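Side-chain contact in cysteine hydrolase (Vibrio cholerae, PDB 6V98), which is a type VI secretion system effector, probably acting as a papain-like cysteine hydrolase on a target in rival bacterial cells: residues A168-P171 with P172-P176. Residues are numbered along the deposited sequence; the frame is centred on the assembly and turned at random.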
loop_
_atom_site.group_PDB
_atom_site.type_symbol
_atom_site.label_atom_id
_atom_site.label_comp_id
_atom_site.label_asym_id
_atom_site.label_seq_id
_atom_site.Cartn_x
_atom_site.Cartn_y
_atom_site.Cartn_z
ATOM N N ALA A 168 4.597 5.043 11.852
ATOM C CA ALA A 168 5.868 4.898 12.548
ATOM C C ALA A 168 6.910 5.848 11.975
ATOM O O ALA A 168 6.898 6.194 10.787
ATOM C CB ALA A 168 6.369 3.445 12.461
ATOM N N TRP A 169 7.827 6.272 12.843
ATOM C CA TRP A 169 8.850 7.233 12.451
ATOM C C TRP A 169 9.598 6.772 11.205
ATOM O O TRP A 169 9.956 5.600 11.075
ATOM C CB TRP A 169 9.830 7.434 13.602
ATOM C CG TRP A 169 11.018 8.251 13.226
ATOM C CD1 TRP A 169 11.046 9.594 12.992
ATOM C CD2 TRP A 169 12.353 7.777 13.030
ATOM N NE1 TRP A 169 12.325 9.994 12.674
ATOM C CE2 TRP A 169 13.148 8.899 12.695
ATOM C CE3 TRP A 169 12.958 6.519 13.116
ATOM C CZ2 TRP A 169 14.507 8.795 12.446
ATOM C CZ3 TRP A 169 14.313 6.419 12.877
ATOM C CH2 TRP A 169 15.074 7.554 12.545
ATOM N N LYS A 170 9.835 7.717 10.290
ATOM C CA LYS A 170 10.495 7.440 9.017
ATOM C C LYS A 170 11.987 7.721 9.130
ATOM O O LYS A 170 12.377 8.896 9.257
ATOM C CB LYS A 170 9.881 8.297 7.912
ATOM C CG LYS A 170 10.208 7.824 6.505
ATOM C CD LYS A 170 10.274 8.949 5.478
ATOM C CE LYS A 170 9.363 10.132 5.787
ATOM N NZ LYS A 170 9.160 11.017 4.584
ATOM N N PRO A 171 12.852 6.714 9.062
ATOM C CA PRO A 171 14.294 6.966 9.158
ATOM C C PRO A 171 14.818 7.599 7.882
ATOM O O PRO A 171 14.108 7.650 6.867
ATOM C CB PRO A 171 14.891 5.566 9.385
ATOM C CG PRO A 171 13.852 4.603 8.947
ATOM C CD PRO A 171 12.524 5.280 8.922
ATOM N N PRO A 172 16.049 8.116 7.897
ATOM C CA PRO A 172 16.608 8.681 6.660
ATOM C C PRO A 172 16.767 7.659 5.550
ATOM O O PRO A 172 16.793 8.044 4.376
ATOM C CB PRO A 172 17.972 9.234 7.112
ATOM C CG PRO A 172 17.815 9.468 8.595
ATOM C CD PRO A 172 16.943 8.328 9.050
ATOM N N VAL A 173 16.911 6.378 5.884
ATOM C CA VAL A 173 17.012 5.297 4.909
ATOM C C VAL A 173 15.857 4.339 5.178
ATOM O O VAL A 173 15.840 3.641 6.201
ATOM C CB VAL A 173 18.368 4.576 4.981
ATOM C CG1 VAL A 173 18.365 3.338 4.106
ATOM C CG2 VAL A 173 19.494 5.505 4.554
ATOM N N VAL A 174 14.904 4.285 4.259
ATOM C CA VAL A 174 13.652 3.565 4.466
ATOM C C VAL A 174 13.703 2.237 3.723
ATOM O O VAL A 174 13.638 2.195 2.489
ATOM C CB VAL A 174 12.451 4.405 4.019
ATOM C CG1 VAL A 174 11.152 3.685 4.330
ATOM C CG2 VAL A 174 12.501 5.760 4.716
ATOM N N VAL A 175 13.766 1.148 4.480
ATOM C CA VAL A 175 13.784 -0.204 3.932
ATOM C C VAL A 175 12.397 -0.807 4.129
ATOM O O VAL A 175 11.955 -0.942 5.280
ATOM C CB VAL A 175 14.857 -1.065 4.609
ATOM C CG1 VAL A 175 15.002 -2.405 3.882
ATOM C CG2 VAL A 175 16.187 -0.307 4.635
ATOM N N PRO A 176 11.691 -1.187 3.061
ATOM C CA PRO A 176 10.280 -1.570 3.237
ATOM C C PRO A 176 10.116 -2.718 4.212
ATOM O O PRO A 176 9.283 -2.645 5.121
ATOM C CB PRO A 176 9.842 -1.925 1.810
ATOM C CG PRO A 176 10.749 -1.074 0.933
ATOM C CD PRO A 176 12.078 -1.102 1.643
#
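V174 sets CG1 anti to its backbone N (chi1 -176°), which leaves CG2 beside that N and anti to the carbonyl carbon, where it meets K170 and P171; K170 meets it with CG swung anti to the backbone N (chi1 -164°). The lysine's CG lies 3.6 Å from V174 CG2, and the two side chains run at a slant to each other. The same methyl sits 3.3 Å from the carbonyl oxygen P171 O, with the ring carbon P171 CD more loosely against it. At the bend itself two consecutive prolines stiffen the chain: P171 CB comes within 3.5 Å of P172 CD, a closeness set largely by the peptide bond that joins the two rings. The W169 indole lies beside this pair, its CH2 4.0 Å obliquely from P172 CD, while P171 N lies 3.9 Å above one face of the ring, offset toward its rim. No hydrogen bond joins 168-171 to 172-176; their contact is apolar, and the two prolines probably help hold the bend. It is a surface loop between helices 154-162 and 176-184. K170 bends at chi2 and chi3, and its NZ forms a salt bridge with D158; K170 and buried V174 both pack on T154 and I157 of helix 154-162. V174 is further tied by backbone hydrogen bonding to D148, and V175 is the N-cap residue from which helix 176-184 starts.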